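Local coordinates for RavO (Legionella pneumophila subsp. pneumophila, PDB 6DM4), which contains an SH2 domain, the part described here, which binds phosphotyrosine peptides such as one from human Shc1, and is probably an effector acting on host tyrosine-phosphate signalling, at residues 8-17 with 99-107. Numbering follows the deposited sequence.
Sequences VMEEIFVDRH and LGVMATLTQ. With SO4 (sulfate ion), chain H.
Helix 8-13 meets the first turns of helix 101-107 at 61°, the axes 9.6 Å apart, with Ile12 opposite Met102 and Glu11 opposite Val101. Glu11 reaches over the start of the second helix: its OE2 accepts from Val101 N (3.0 Å, 164°), which approaches from above the carboxylate plane. The negative group sits where the helix dipole would probably favour it, at the N-terminal end, beside N-cap Gly100, whose carbonyl takes both Thr104 N and OG1. Beside this polar grip, Val101 wedges CG1 toward Ile12 CG1 (4.0 Å) and CG2 toward Val8 CG1, while Ile12 CD1 meets Leu105 CD1 at 3.9 Å. Met102, bent at chi2 and chi3, folds against Asp15, Met102 CG 3.4 Å from Asp15 OD1. The Asp15 carboxylate, anti to the backbone N (chi1 -173°), closes an Asx turn with OD2 accepting from His17 N; its syn lone pair also takes His17 ND1 (2.8 Å) in the ring plane, helping to hold the imidazole's rotation. Arg16 NH1 and NH2 grasp a sulfate, probably from the crystallisation liquor, to which His17 NE2 adds weak bonds. Phe39 stacks on His17, and Glu38 N also hydrogen-bonds the sulfate. Leu41 of strand 40-43 and Ile75 and Tyr73 of strand 67-76 back the apolar core, seating both helices against the sheet.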
ATOM      1  N   VAL A   8      -8.448  -0.253   0.810  1.00 43.35           N
ATOM      2  CA  VAL A   8      -8.332   0.356  -0.513  1.00 40.91           C
ATOM      3  C   VAL A   8      -6.871   0.644  -0.837  1.00 39.65           C
ATOM      4  O   VAL A   8      -6.417   0.427  -1.967  1.00 37.19           O
ATOM      5  CB  VAL A   8      -9.193   1.629  -0.599  1.00 42.82           C
ATOM      6  CG1 VAL A   8      -9.066   2.271  -1.975  1.00 41.00           C
ATOM      7  CG2 VAL A   8     -10.653   1.308  -0.298  1.00 45.69           C
ATOM      8  N   MET A   9      -6.112   1.132   0.148  1.00 40.28           N
ATOM      9  CA  MET A   9      -4.688   1.371  -0.059  1.00 38.72           C
ATOM     10  C   MET A   9      -3.953   0.072  -0.345  1.00 38.94           C
ATOM     11  O   MET A   9      -3.064   0.032  -1.203  1.00 37.96           O
ATOM     12  CB  MET A   9      -4.085   2.057   1.163  1.00 41.36           C
ATOM     13  CG  MET A   9      -4.481   3.510   1.310  1.00 47.45           C
ATOM     14  SD  MET A   9      -4.034   4.131   2.937  1.00 55.33           S
ATOM     15  CE  MET A   9      -2.382   3.470   3.111  1.00 54.08           C
ATOM     16  N   GLU A  10      -4.306  -0.997   0.373  1.00 35.31           N
ATOM     17  CA  GLU A  10      -3.727  -2.309   0.099  1.00 38.16           C
ATOM     18  C   GLU A  10      -3.941  -2.701  -1.355  1.00 36.82           C
ATOM     19  O   GLU A  10      -3.007  -3.135  -2.038  1.00 37.41           O
ATOM     20  CB  GLU A  10      -4.337  -3.359   1.036  1.00 40.84           C
ATOM     21  CG  GLU A  10      -3.648  -4.726   1.002  1.00 40.20           C
ATOM     22  CD  GLU A  10      -4.524  -5.844   1.569  1.00 47.26           C
ATOM     23  OE1 GLU A  10      -5.730  -5.870   1.249  1.00 53.19           O
ATOM     24  OE2 GLU A  10      -4.020  -6.693   2.333  1.00 47.34           O
ATOM     25  N   GLU A  11      -5.173  -2.548  -1.847  1.00 39.11           N
ATOM     26  CA  GLU A  11      -5.489  -2.941  -3.215  1.00 39.02           C
ATOM     27  C   GLU A  11      -4.641  -2.168  -4.218  1.00 35.61           C
ATOM     28  O   GLU A  11      -4.193  -2.728  -5.223  1.00 33.00           O
ATOM     29  CB  GLU A  11      -6.979  -2.719  -3.486  1.00 43.84           C
ATOM     30  CG  GLU A  11      -7.793  -4.002  -3.576  1.00 52.70           C
ATOM     31  CD  GLU A  11      -9.277  -3.746  -3.781  1.00 60.07           C
ATOM     32  OE1 GLU A  11      -9.946  -3.287  -2.831  1.00 63.72           O
ATOM     33  OE2 GLU A  11      -9.778  -4.006  -4.896  1.00 62.33           O
ATOM     34  N   ILE A  12      -4.402  -0.883  -3.954  1.00 29.34           N
ATOM     35  CA  ILE A  12      -3.633  -0.061  -4.886  1.00 32.88           C
ATOM     36  C   ILE A  12      -2.145  -0.368  -4.777  1.00 32.35           C
ATOM     37  O   ILE A  12      -1.466  -0.588  -5.786  1.00 31.88           O
ATOM     38  CB  ILE A  12      -3.918   1.435  -4.641  1.00 32.85           C
ATOM     39  CG1 ILE A  12      -5.381   1.762  -4.947  1.00 34.85           C
ATOM     40  CG2 ILE A  12      -2.989   2.330  -5.483  1.00 32.78           C
ATOM     41  CD1 ILE A  12      -5.734   3.215  -4.708  1.00 35.22           C
ATOM     42  N   PHE A  13      -1.617  -0.393  -3.552  1.00 32.62           N
ATOM     43  CA  PHE A  13      -0.170  -0.432  -3.370  1.00 30.62           C
ATOM     44  C   PHE A  13       0.437  -1.787  -3.707  1.00 31.64           C
ATOM     45  O   PHE A  13       1.644  -1.857  -3.972  1.00 29.11           O
ATOM     46  CB  PHE A  13       0.190  -0.045  -1.937  1.00 31.03           C
ATOM     47  CG  PHE A  13      -0.081   1.399  -1.613  1.00 32.63           C
ATOM     48  CD1 PHE A  13      -0.124   2.352  -2.616  1.00 33.11           C
ATOM     49  CD2 PHE A  13      -0.289   1.802  -0.303  1.00 37.03           C
ATOM     50  CE1 PHE A  13      -0.374   3.682  -2.318  1.00 35.52           C
ATOM     51  CE2 PHE A  13      -0.539   3.132   0.003  1.00 37.79           C
ATOM     52  CZ  PHE A  13      -0.582   4.072  -1.003  1.00 36.46           C
ATOM     53  N   VAL A  14      -0.349  -2.868  -3.701  1.00 31.68           N
ATOM     54  CA  VAL A  14       0.198  -4.164  -4.102  1.00 38.70           C
ATOM     55  C   VAL A  14       0.184  -4.358  -5.609  1.00 36.38           C
ATOM     56  O   VAL A  14       0.796  -5.313  -6.104  1.00 34.81           O
ATOM     57  CB  VAL A  14      -0.545  -5.359  -3.466  1.00 34.56           C
ATOM     58  CG1 VAL A  14      -0.661  -5.202  -1.955  1.00 35.87           C
ATOM     59  CG2 VAL A  14      -1.924  -5.523  -4.089  1.00 39.68           C
ATOM     60  N   ASP A  15      -0.499  -3.494  -6.351  1.00 30.45           N
ATOM     61  CA  ASP A  15      -0.668  -3.706  -7.779  1.00 33.42           C
ATOM     62  C   ASP A  15       0.612  -3.336  -8.520  1.00 32.60           C
ATOM     63  O   ASP A  15       1.325  -2.404  -8.138  1.00 30.28           O
ATOM     64  CB  ASP A  15      -1.842  -2.883  -8.309  1.00 32.09           C
ATOM     65  CG  ASP A  15      -2.172  -3.197  -9.754  1.00 35.40           C
ATOM     66  OD1 ASP A  15      -3.014  -4.087  -9.993  1.00 38.44           O
ATOM     67  OD2 ASP A  15      -1.574  -2.568 -10.653  1.00 35.36           O
ATOM     68  N   ARG A  16       0.898  -4.078  -9.593  1.00 35.51           N
ATOM     69  CA  ARG A  16       2.136  -3.858 -10.335  1.00 34.71           C
ATOM     70  C   ARG A  16       2.196  -2.482 -10.982  1.00 33.30           C
ATOM     71  O   ARG A  16       3.298  -1.991 -11.264  1.00 30.07           O
ATOM     72  CB  ARG A  16       2.318  -4.940 -11.401  1.00 38.91           C
ATOM     73  CG  ARG A  16       1.231  -4.985 -12.459  1.00 43.50           C
ATOM     74  CD  ARG A  16       1.504  -6.090 -13.471  1.00 49.42           C
ATOM     75  NE  ARG A  16       0.568  -6.060 -14.588  1.00 52.93           N
ATOM     76  CZ  ARG A  16       0.727  -5.309 -15.673  1.00 53.49           C
ATOM     77  NH1 ARG A  16       1.788  -4.519 -15.789  1.00 52.52           N
ATOM     78  NH2 ARG A  16      -0.176  -5.345 -16.643  1.00 54.48           N
ATOM     79  N   HIS A  17       1.048  -1.845 -11.223  1.00 30.66           N
ATOM     80  CA  HIS A  17       1.053  -0.509 -11.801  1.00 31.14           C
ATOM     81  C   HIS A  17       1.547   0.549 -10.826  1.00 30.22           C
ATOM     82  O   HIS A  17       1.947   1.633 -11.268  1.00 30.95           O
ATOM     83  CB  HIS A  17      -0.345  -0.121 -12.289  1.00 34.09           C
ATOM     84  CG  HIS A  17      -0.810  -0.896 -13.482  1.00 37.19           C
ATOM     85  ND1 HIS A  17      -1.507  -2.079 -13.373  1.00 40.09           N
ATOM     86  CD2 HIS A  17      -0.685  -0.653 -14.808  1.00 38.39           C
ATOM     87  CE1 HIS A  17      -1.791  -2.533 -14.580  1.00 41.60           C
ATOM     88  NE2 HIS A  17      -1.304  -1.686 -15.469  1.00 40.43           N
ATOM     89  N   LEU A  99     -15.215  -5.767  -9.929  1.00 47.59           N
ATOM     90  CA  LEU A  99     -13.962  -6.482  -9.716  1.00 47.44           C
ATOM     91  C   LEU A  99     -12.980  -5.724  -8.828  1.00 47.52           C
ATOM     92  O   LEU A  99     -11.851  -6.191  -8.633  1.00 46.98           O
ATOM     93  CB  LEU A  99     -13.304  -6.817 -11.056  1.00 47.95           C
ATOM     94  CG  LEU A  99     -13.916  -7.979 -11.839  1.00 50.63           C
ATOM     95  CD1 LEU A  99     -13.108  -8.254 -13.100  1.00 51.07           C
ATOM     96  CD2 LEU A  99     -14.007  -9.226 -10.974  1.00 52.46           C
ATOM     97  N   GLY A 100     -13.368  -4.580  -8.288  1.00 46.59           N
ATOM     98  CA  GLY A 100     -12.587  -3.950  -7.246  1.00 45.20           C
ATOM     99  C   GLY A 100     -11.942  -2.647  -7.684  1.00 40.97           C
ATOM    100  O   GLY A 100     -12.206  -2.103  -8.763  1.00 39.35           O
ATOM    101  N   VAL A 101     -11.069  -2.152  -6.805  1.00 41.15           N
ATOM    102  CA  VAL A 101     -10.557  -0.794  -6.942  1.00 39.75           C
ATOM    103  C   VAL A 101      -9.637  -0.683  -8.150  1.00 36.86           C
ATOM    104  O   VAL A 101      -9.753   0.254  -8.950  1.00 35.96           O
ATOM    105  CB  VAL A 101      -9.844  -0.357  -5.650  1.00 41.40           C
ATOM    106  CG1 VAL A 101      -9.184   1.000  -5.841  1.00 41.03           C
ATOM    107  CG2 VAL A 101     -10.828  -0.323  -4.491  1.00 46.08           C
ATOM    108  N   MET A 102      -8.703  -1.625  -8.300  1.00 35.49           N
ATOM    109  CA  MET A 102      -7.781  -1.539  -9.428  1.00 36.49           C
ATOM    110  C   MET A 102      -8.524  -1.707 -10.746  1.00 36.81           C
ATOM    111  O   MET A 102      -8.212  -1.034 -11.734  1.00 35.29           O
ATOM    112  CB  MET A 102      -6.672  -2.584  -9.305  1.00 37.39           C
ATOM    113  CG  MET A 102      -5.425  -2.139  -8.538  1.00 38.03           C
ATOM    114  SD  MET A 102      -4.780  -0.498  -8.961  1.00 37.42           S
ATOM    115  CE  MET A 102      -4.674  -0.599 -10.753  1.00 37.49           C
ATOM    116  N   ALA A 103      -9.520  -2.597 -10.776  1.00 37.34           N
ATOM    117  CA  ALA A 103     -10.359  -2.712 -11.965  1.00 38.91           C
ATOM    118  C   ALA A 103     -11.068  -1.403 -12.266  1.00 38.49           C
ATOM    119  O   ALA A 103     -11.293  -1.073 -13.437  1.00 41.32           O
ATOM    120  CB  ALA A 103     -11.381  -3.837 -11.795  1.00 41.77           C
ATOM    121  N   THR A 104     -11.404  -0.636 -11.226  1.00 37.92           N
ATOM    122  CA  THR A 104     -12.081   0.642 -11.420  1.00 37.76           C
ATOM    123  C   THR A 104     -11.121   1.692 -11.958  1.00 36.70           C
ATOM    124  O   THR A 104     -11.403   2.348 -12.971  1.00 35.48           O
ATOM    125  CB  THR A 104     -12.700   1.112 -10.103  1.00 38.18           C
ATOM    126  OG1 THR A 104     -13.622   0.124  -9.625  1.00 42.90           O
ATOM    127  CG2 THR A 104     -13.431   2.428 -10.303  1.00 36.27           C
ATOM    128  N   LEU A 105      -9.984   1.873 -11.280  1.00 33.75           N
ATOM    129  CA  LEU A 105      -8.990   2.845 -11.719  1.00 34.27           C
ATOM    130  C   LEU A 105      -8.524   2.555 -13.137  1.00 33.65           C
ATOM    131  O   LEU A 105      -8.371   3.478 -13.947  1.00 36.22           O
ATOM    132  CB  LEU A 105      -7.809   2.846 -10.749  1.00 34.39           C
ATOM    133  CG  LEU A 105      -8.065   3.545  -9.415  1.00 34.76           C
ATOM    134  CD1 LEU A 105      -6.949   3.238  -8.421  1.00 35.74           C
ATOM    135  CD2 LEU A 105      -8.219   5.048  -9.628  1.00 35.43           C
ATOM    136  N   THR A 106      -8.324   1.277 -13.466  1.00 32.38           N
ATOM    137  CA  THR A 106      -7.894   0.917 -14.814  1.00 34.86           C
ATOM    138  C   THR A 106      -8.880   1.429 -15.860  1.00 35.50           C
ATOM    139  O   THR A 106      -8.478   1.984 -16.890  1.00 34.77           O
ATOM    140  CB  THR A 106      -7.722  -0.596 -14.925  1.00 35.19           C
ATOM    141  OG1 THR A 106      -6.669  -1.017 -14.049  1.00 36.49           O
ATOM    142  CG2 THR A 106      -7.366  -0.989 -16.352  1.00 37.89           C
ATOM    143  N   GLN A 107     -10.179   1.261 -15.606  1.00 33.78           N
ATOM    144  CA  GLN A 107     -11.177   1.755 -16.551  1.00 35.33           C
ATOM    145  C   GLN A 107     -11.179   3.277 -16.619  1.00 35.41           C
ATOM    146  O   GLN A 107     -11.270   3.851 -17.707  1.00 38.50           O
ATOM    147  CB  GLN A 107     -12.566   1.234 -16.176  1.00 36.42           C
ATOM    148  CG  GLN A 107     -12.723  -0.257 -16.384  1.00 38.46           C
ATOM    149  CD  GLN A 107     -12.471  -0.660 -17.823  1.00 41.49           C
ATOM    150  OE1 GLN A 107     -12.976  -0.028 -18.751  1.00 42.69           O
ATOM    151  NE2 GLN A 107     -11.699  -1.723 -18.016  1.00 43.55           N
TER
HETATM  152  S   SO4 H1001       0.356  -2.291 -18.699  1.00 68.61           S
HETATM  153  O1  SO4 H1001       1.616  -2.904 -18.281  1.00 68.10           O
HETATM  154  O2  SO4 H1001       0.444  -1.897 -20.103  1.00 68.87           O
HETATM  155  O3  SO4 H1001       0.093  -1.113 -17.877  1.00 67.71           O
HETATM  156  O4  SO4 H1001      -0.732  -3.252 -18.546  1.00 68.91           O
HETATM  157  O   HOH W   1      -8.239  -3.908  -6.767  1.00 43.18           O